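Local coordinates for 3-oxoacyl-(acyl-carrier protein) synthase II (Thermus thermophilus, PDB 1J3N), which probably catalyses the decarboxylative condensation of malonyl-ACP with an acyl chain in fatty acid elongation, and works as a homodimer, at residues 282-287 / 388-393; 166-171 / 401-406. One frame throughout, in Å; residues are numbered along the deposited sequence.

In the fold
The two contacts lie on opposite faces of one sheet. In contact 1, helix 275-288 rests on strand 388-394; in contact 2, the neighbouring antiparallel strand 399-406 meets helix 163-176 across the other face. Their centres are about 8 Å apart, and the strands are joined directly, with Ser391 N 2.8 Å from Leu403 O. Outer helix, sheet and inner helix make up three of the five alpha-beta-alpha-beta-alpha layers expected of the thiolase fold. Contact 2 is the deeper, centred about 11 Å from the centre of the chain against about 16 Å for contact 1. Helix 163-176 corresponds to the one that, in relatives, carries the nucleophilic cysteine at its start, so contact 2 probably packs the body of that helix on the sheet.

Contact 1 of 2, residues 282-287 / 388-393; sequences ARALKD and YALSNS
Ala284 and Leu390 mark the closest backbone approach between helical residues 282-287 and strand residues 388-393, with their CA atoms 8.2 Å apart. Side chains from both segments fill the gap, and no hydrogen bond crosses it. The contact is small, burying 102 Å² in all, and purely aliphatic. Leu390 carries the strand's share with a single methyl, CD2, which meets two consecutive residues of the helix. The Ala284 methyl points at the strand and lies 4.3 Å from Leu390 CD2 at its CB. Leu285 leaves the helix at a slant and bends in through its longer side chain, bringing its own CD2 to 4.4 Å from Leu390 CD2. Leu390 holds CG beside its backbone N (chi1 -67°), and its CD2 branch reaches both partners. At these distances the methyls touch lightly.

Ala284 also rests on Val402 of the adjacent strand. Leu285 also packs on Ile290, Pro292 and Val295, and on Val319 and Phe320 of helix 306-324; Phe320 also touches Leu390. Toward the dimer partner, Arg283 NH1 hydrogen-bonds to Arg260 O of its own chain and to Thr151 O of the second subunit. Ala389 and Ser391 face the other way, onto helix 343-357, so strand 388-394 is sandwiched between an outer and an inner helix layer.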
ATOM      1  N   ALA A 282      -0.386  -5.331 -22.169  1.00 24.29           N
ATOM      2  CA  ALA A 282       0.730  -5.880 -22.942  1.00 24.19           C
ATOM      3  C   ALA A 282       1.776  -6.491 -22.015  1.00 25.16           C
ATOM      4  O   ALA A 282       2.401  -7.503 -22.341  1.00 25.69           O
ATOM      5  CB  ALA A 282       1.369  -4.786 -23.804  1.00 24.34           C
ATOM      6  N   ARG A 283       1.971  -5.875 -20.857  1.00 25.44           N
ATOM      7  CA  ARG A 283       2.937  -6.391 -19.900  1.00 23.88           C
ATOM      8  C   ARG A 283       2.432  -7.656 -19.225  1.00 23.83           C
ATOM      9  O   ARG A 283       3.227  -8.518 -18.844  1.00 21.10           O
ATOM     10  CB  ARG A 283       3.272  -5.324 -18.856  1.00 24.12           C
ATOM     11  CG  ARG A 283       4.150  -4.233 -19.422  1.00 24.25           C
ATOM     12  CD  ARG A 283       4.268  -3.040 -18.512  1.00 25.46           C
ATOM     13  NE  ARG A 283       5.246  -2.095 -19.036  1.00 28.38           N
ATOM     14  CZ  ARG A 283       5.461  -0.883 -18.538  1.00 29.56           C
ATOM     15  NH1 ARG A 283       4.760  -0.456 -17.497  1.00 28.49           N
ATOM     16  NH2 ARG A 283       6.390  -0.103 -19.075  1.00 31.32           N
ATOM     17  N   ALA A 284       1.113  -7.774 -19.080  1.00 24.52           N
ATOM     18  CA  ALA A 284       0.538  -8.964 -18.454  1.00 22.40           C
ATOM     19  C   ALA A 284       0.698 -10.148 -19.395  1.00 22.01           C
ATOM     20  O   ALA A 284       0.972 -11.266 -18.958  1.00 20.67           O
ATOM     21  CB  ALA A 284      -0.928  -8.742 -18.140  1.00 23.75           C
ATOM     22  N   LEU A 285       0.515  -9.899 -20.689  1.00 21.66           N
ATOM     23  CA  LEU A 285       0.661 -10.949 -21.689  1.00 22.71           C
ATOM     24  C   LEU A 285       2.118 -11.404 -21.742  1.00 22.74           C
ATOM     25  O   LEU A 285       2.398 -12.599 -21.722  1.00 21.73           O
ATOM     26  CB  LEU A 285       0.211 -10.452 -23.069  1.00 23.21           C
ATOM     27  CG  LEU A 285      -1.295 -10.185 -23.219  1.00 25.53           C
ATOM     28  CD1 LEU A 285      -1.580  -9.586 -24.592  1.00 26.83           C
ATOM     29  CD2 LEU A 285      -2.070 -11.475 -23.023  1.00 24.90           C
ATOM     30  N   LYS A 286       3.039 -10.446 -21.806  1.00 26.51           N
ATOM     31  CA  LYS A 286       4.471 -10.745 -21.840  1.00 28.99           C
ATOM     32  C   LYS A 286       4.894 -11.532 -20.597  1.00 28.44           C
ATOM     33  O   LYS A 286       5.605 -12.530 -20.695  1.00 30.07           O
ATOM     34  CB  LYS A 286       5.284  -9.443 -21.917  1.00 33.54           C
ATOM     35  CG  LYS A 286       5.169  -8.685 -23.243  1.00 40.25           C
ATOM     36  CD  LYS A 286       5.858  -7.316 -23.168  1.00 42.31           C
ATOM     37  CE  LYS A 286       5.928  -6.620 -24.529  1.00 44.80           C
ATOM     38  NZ  LYS A 286       4.594  -6.328 -25.131  1.00 46.31           N
ATOM     39  N   ASP A 287       4.458 -11.076 -19.427  1.00 27.28           N
ATOM     40  CA  ASP A 287       4.793 -11.749 -18.170  1.00 26.63           C
ATOM     41  C   ASP A 287       4.275 -13.204 -18.149  1.00 27.14           C
ATOM     42  O   ASP A 287       4.953 -14.108 -17.651  1.00 26.65           O
ATOM     43  CB  ASP A 287       4.214 -10.948 -16.992  1.00 27.48           C
ATOM     44  CG  ASP A 287       4.578 -11.538 -15.641  1.00 27.37           C
ATOM     45  OD1 ASP A 287       5.784 -11.719 -15.370  1.00 28.32           O
ATOM     46  OD2 ASP A 287       3.653 -11.813 -14.847  1.00 27.71           O
ATOM     47  N   TYR A 388      -7.194 -18.680 -21.595  1.00 29.94           N
ATOM     48  CA  TYR A 388      -6.620 -17.498 -20.963  1.00 30.40           C
ATOM     49  C   TYR A 388      -7.609 -16.327 -20.886  1.00 30.65           C
ATOM     50  O   TYR A 388      -8.438 -16.112 -21.790  1.00 28.26           O
ATOM     51  CB  TYR A 388      -5.361 -17.060 -21.726  1.00 31.23           C
ATOM     52  CG  TYR A 388      -4.184 -18.013 -21.598  1.00 31.82           C
ATOM     53  CD1 TYR A 388      -3.402 -18.036 -20.445  1.00 31.16           C
ATOM     54  CD2 TYR A 388      -3.851 -18.891 -22.635  1.00 31.87           C
ATOM     55  CE1 TYR A 388      -2.312 -18.905 -20.322  1.00 33.05           C
ATOM     56  CE2 TYR A 388      -2.763 -19.769 -22.523  1.00 33.62           C
ATOM     57  CZ  TYR A 388      -1.998 -19.769 -21.364  1.00 34.82           C
ATOM     58  OH  TYR A 388      -0.920 -20.623 -21.244  1.00 37.62           O
ATOM     59  N   ALA A 389      -7.503 -15.566 -19.800  1.00 28.50           N
ATOM     60  CA  ALA A 389      -8.367 -14.416 -19.569  1.00 26.33           C
ATOM     61  C   ALA A 389      -7.628 -13.328 -18.796  1.00 27.24           C
ATOM     62  O   ALA A 389      -6.743 -13.621 -17.977  1.00 24.50           O
ATOM     63  CB  ALA A 389      -9.605 -14.845 -18.788  1.00 26.58           C
ATOM     64  N   LEU A 390      -7.984 -12.073 -19.062  1.00 24.49           N
ATOM     65  CA  LEU A 390      -7.372 -10.958 -18.352  1.00 23.83           C
ATOM     66  C   LEU A 390      -8.396 -10.307 -17.429  1.00 23.31           C
ATOM     67  O   LEU A 390      -9.607 -10.398 -17.660  1.00 25.29           O
ATOM     68  CB  LEU A 390      -6.847  -9.896 -19.329  1.00 23.55           C
ATOM     69  CG  LEU A 390      -5.665 -10.233 -20.244  1.00 24.38           C
ATOM     70  CD1 LEU A 390      -5.240  -8.972 -20.983  1.00 22.54           C
ATOM     71  CD2 LEU A 390      -4.500 -10.788 -19.419  1.00 20.51           C
ATOM     72  N   SER A 391      -7.892  -9.659 -16.385  1.00 22.15           N
ATOM     73  CA  SER A 391      -8.706  -8.935 -15.424  1.00 23.99           C
ATOM     74  C   SER A 391      -8.097  -7.536 -15.353  1.00 23.48           C
ATOM     75  O   SER A 391      -6.983  -7.369 -14.868  1.00 21.11           O
ATOM     76  CB  SER A 391      -8.645  -9.600 -14.054  1.00 25.43           C
ATOM     77  OG  SER A 391      -9.633  -9.049 -13.202  1.00 26.53           O
ATOM     78  N   ASN A 392      -8.829  -6.533 -15.835  1.00 24.18           N
ATOM     79  CA  ASN A 392      -8.316  -5.165 -15.858  1.00 22.01           C
ATOM     80  C   ASN A 392      -8.716  -4.265 -14.695  1.00 22.72           C
ATOM     81  O   ASN A 392      -9.821  -4.359 -14.167  1.00 22.46           O
ATOM     82  CB  ASN A 392      -8.721  -4.462 -17.163  1.00 22.23           C
ATOM     83  CG  ASN A 392      -8.040  -5.054 -18.395  1.00 23.82           C
ATOM     84  OD1 ASN A 392      -7.002  -5.703 -18.297  1.00 22.41           O
ATOM     85  ND2 ASN A 392      -8.620  -4.804 -19.569  1.00 23.61           N
ATOM     86  N   SER A 393      -7.799  -3.375 -14.327  1.00 23.47           N
ATOM     87  CA  SER A 393      -8.012  -2.402 -13.260  1.00 25.42           C
ATOM     88  C   SER A 393      -7.197  -1.149 -13.581  1.00 26.72           C
ATOM     89  O   SER A 393      -5.968  -1.159 -13.463  1.00 25.46           O
ATOM     90  CB  SER A 393      -7.585  -2.985 -11.916  1.00 25.23           C
ATOM     91  OG  SER A 393      -8.461  -4.031 -11.531  1.00 22.35           O
TER

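Contact 2 of 2, residues 166-171 / 401-406; sequences DALGSA and AVLAFK
Leu403 packs against Leu168 and Gly169 where helix residues 166-171 pass over strand residues 401-406, the short axes coming within 8.4 Å at an angle of 55°. The tight part is built by the two methyls of Leu403, each with its own partner. CD1 presses on Leu168, 3.7 Å from Leu168 CB and 3.9 Å from Leu168 CD1, the two leucine side chains crossing at about a right angle. CD2 reaches the helix backbone itself, 4.0 Å from Gly169 CA, a close approach consistent with the absence of a side chain on Gly169, which faces the strand. CG of Leu403 lies anti to the carbonyl carbon (chi1 -69°), and the fork beyond it straddles this junction.

At the start of the helix segment the backbones come closest, the CA atoms of Asp166 and Ala401 being 5.9 Å apart, and the small Ala401 CB rests on Asp166 N. Asp166 sets out away from the strand, and its carboxylate forms a salt bridge through OD1 with Arg260 and hydrogen bonds through OD2 with Thr159 and with Ser155 of the second subunit. The looser parts lie elsewhere. At Ser170, partly open to solvent, OG donates to Asp166 O at 2.7 Å from above the carbonyl plane, while Ser170 N approaches that oxygen from the opposite face. The later end of the strand draws clear of the helix, leaving the Phe405 side chain 5.3 Å from it.

Here a second helix takes over: Phe405 packs on Thr351, Val352 and Leu355 of helix 343-357, which also touches Leu168 through Ala348. Phe258 of strand 253-262 flanks both Asp166 and Leu403. Helices 163-176 and 343-357 thus share the inner face of the sheet, as expected of the central helical layer of a thiolase fold.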
ATOM      1  N   ASP A 166      -3.302  -5.254  -7.819  1.00 22.41           N
ATOM      2  CA  ASP A 166      -1.939  -4.938  -7.411  1.00 22.47           C
ATOM      3  C   ASP A 166      -1.590  -5.863  -6.230  1.00 23.14           C
ATOM      4  O   ASP A 166      -0.497  -6.441  -6.170  1.00 21.72           O
ATOM      5  CB  ASP A 166      -1.889  -3.464  -6.969  1.00 25.59           C
ATOM      6  CG  ASP A 166      -0.505  -2.840  -7.101  1.00 28.71           C
ATOM      7  OD1 ASP A 166       0.504  -3.572  -7.184  1.00 29.46           O
ATOM      8  OD2 ASP A 166      -0.432  -1.592  -7.098  1.00 27.90           O
ATOM      9  N   ALA A 167      -2.527  -6.001  -5.295  1.00 21.87           N
ATOM     10  CA  ALA A 167      -2.314  -6.850  -4.123  1.00 22.28           C
ATOM     11  C   ALA A 167      -2.151  -8.321  -4.517  1.00 21.63           C
ATOM     12  O   ALA A 167      -1.277  -9.014  -4.005  1.00 21.07           O
ATOM     13  CB  ALA A 167      -3.481  -6.693  -3.143  1.00 23.61           C
ATOM     14  N   LEU A 168      -3.002  -8.793  -5.424  1.00 21.28           N
ATOM     15  CA  LEU A 168      -2.942 -10.176  -5.883  1.00 20.91           C
ATOM     16  C   LEU A 168      -1.651 -10.437  -6.654  1.00 20.25           C
ATOM     17  O   LEU A 168      -0.986 -11.452  -6.446  1.00 19.76           O
ATOM     18  CB  LEU A 168      -4.165 -10.496  -6.759  1.00 19.97           C
ATOM     19  CG  LEU A 168      -5.443 -10.779  -5.957  1.00 21.43           C
ATOM     20  CD1 LEU A 168      -6.656 -10.913  -6.875  1.00 22.06           C
ATOM     21  CD2 LEU A 168      -5.227 -12.064  -5.154  1.00 20.46           C
ATOM     22  N   GLY A 169      -1.298  -9.518  -7.546  1.00 21.79           N
ATOM     23  CA  GLY A 169      -0.075  -9.676  -8.315  1.00 21.54           C
ATOM     24  C   GLY A 169       1.145  -9.610  -7.415  1.00 20.44           C
ATOM     25  O   GLY A 169       2.147 -10.276  -7.660  1.00 21.38           O
ATOM     26  N   SER A 170       1.069  -8.805  -6.362  1.00 22.93           N
ATOM     27  CA  SER A 170       2.186  -8.688  -5.429  1.00 22.89           C
ATOM     28  C   SER A 170       2.334  -9.963  -4.592  1.00 22.75           C
ATOM     29  O   SER A 170       3.435 -10.294  -4.148  1.00 22.02           O
ATOM     30  CB  SER A 170       1.990  -7.475  -4.514  1.00 25.39           C
ATOM     31  OG  SER A 170       2.018  -6.265  -5.260  1.00 24.37           O
ATOM     32  N   ALA A 171       1.222 -10.662  -4.366  1.00 21.62           N
ATOM     33  CA  ALA A 171       1.239 -11.912  -3.603  1.00 22.40           C
ATOM     34  C   ALA A 171       1.801 -12.962  -4.544  1.00 19.47           C
ATOM     35  O   ALA A 171       2.520 -13.865  -4.127  1.00 20.81           O
ATOM     36  CB  ALA A 171      -0.178 -12.303  -3.160  1.00 22.75           C
ATOM     37  N   ALA A 401      -3.216  -1.975 -13.404  1.00 20.19           N
ATOM     38  CA  ALA A 401      -2.805  -3.306 -12.988  1.00 22.00           C
ATOM     39  C   ALA A 401      -3.675  -4.326 -13.715  1.00 21.83           C
ATOM     40  O   ALA A 401      -4.906  -4.220 -13.724  1.00 22.97           O
ATOM     41  CB  ALA A 401      -2.955  -3.452 -11.471  1.00 20.01           C
ATOM     42  N   VAL A 402      -3.025  -5.306 -14.324  1.00 22.65           N
ATOM     43  CA  VAL A 402      -3.711  -6.352 -15.070  1.00 21.79           C
ATOM     44  C   VAL A 402      -3.244  -7.745 -14.643  1.00 22.65           C
ATOM     45  O   VAL A 402      -2.048  -7.984 -14.460  1.00 21.11           O
ATOM     46  CB  VAL A 402      -3.446  -6.196 -16.587  1.00 23.50           C
ATOM     47  CG1 VAL A 402      -4.107  -7.333 -17.358  1.00 17.51           C
ATOM     48  CG2 VAL A 402      -3.962  -4.848 -17.063  1.00 22.10           C
ATOM     49  N   LEU A 403      -4.197  -8.656 -14.478  1.00 21.48           N
ATOM     50  CA  LEU A 403      -3.876 -10.020 -14.102  1.00 22.30           C
ATOM     51  C   LEU A 403      -4.271 -10.933 -15.251  1.00 21.98           C
ATOM     52  O   LEU A 403      -5.281 -10.700 -15.924  1.00 22.29           O
ATOM     53  CB  LEU A 403      -4.627 -10.439 -12.825  1.00 20.93           C
ATOM     54  CG  LEU A 403      -4.228  -9.766 -11.503  1.00 21.63           C
ATOM     55  CD1 LEU A 403      -5.052 -10.351 -10.374  1.00 22.55           C
ATOM     56  CD2 LEU A 403      -2.755  -9.970 -11.222  1.00 22.21           C
ATOM     57  N   ALA A 404      -3.459 -11.960 -15.472  1.00 21.10           N
ATOM     58  CA  ALA A 404      -3.701 -12.940 -16.517  1.00 22.07           C
ATOM     59  C   ALA A 404      -3.898 -14.299 -15.861  1.00 22.78           C
ATOM     60  O   ALA A 404      -3.033 -14.781 -15.124  1.00 21.57           O
ATOM     61  CB  ALA A 404      -2.516 -12.991 -17.484  1.00 20.06           C
ATOM     62  N   PHE A 405      -5.039 -14.917 -16.143  1.00 23.20           N
ATOM     63  CA  PHE A 405      -5.365 -16.217 -15.582  1.00 24.73           C
ATOM     64  C   PHE A 405      -5.376 -17.300 -16.649  1.00 25.05           C
ATOM     65  O   PHE A 405      -5.774 -17.066 -17.788  1.00 26.06           O
ATOM     66  CB  PHE A 405      -6.727 -16.151 -14.888  1.00 23.02           C
ATOM     67  CG  PHE A 405      -6.710 -15.370 -13.598  1.00 26.32           C
ATOM     68  CD1 PHE A 405      -6.085 -15.888 -12.462  1.00 25.81           C
ATOM     69  CD2 PHE A 405      -7.322 -14.121 -13.515  1.00 25.61           C
ATOM     70  CE1 PHE A 405      -6.073 -15.176 -11.261  1.00 25.72           C
ATOM     71  CE2 PHE A 405      -7.314 -13.399 -12.315  1.00 25.50           C
ATOM     72  CZ  PHE A 405      -6.690 -13.930 -11.190  1.00 23.95           C
ATOM     73  N   LYS A 406      -4.932 -18.492 -16.269  1.00 28.69           N
ATOM     74  CA  LYS A 406      -4.892 -19.621 -17.192  1.00 31.88           C
ATOM     75  C   LYS A 406      -5.771 -20.762 -16.697  1.00 32.93           C
ATOM     76  O   LYS A 406      -5.711 -21.135 -15.526  1.00 32.71           O
ATOM     77  CB  LYS A 406      -3.453 -20.125 -17.351  1.00 30.78           C
ATOM     78  CG  LYS A 406      -3.346 -21.414 -18.146  1.00 32.10           C
ATOM     79  CD  LYS A 406      -1.918 -21.937 -18.196  1.00 31.02           C
ATOM     80  CE  LYS A 406      -1.866 -23.257 -18.954  1.00 31.13           C
ATOM     81  NZ  LYS A 406      -0.482 -23.800 -19.025  1.00 33.34           N
TER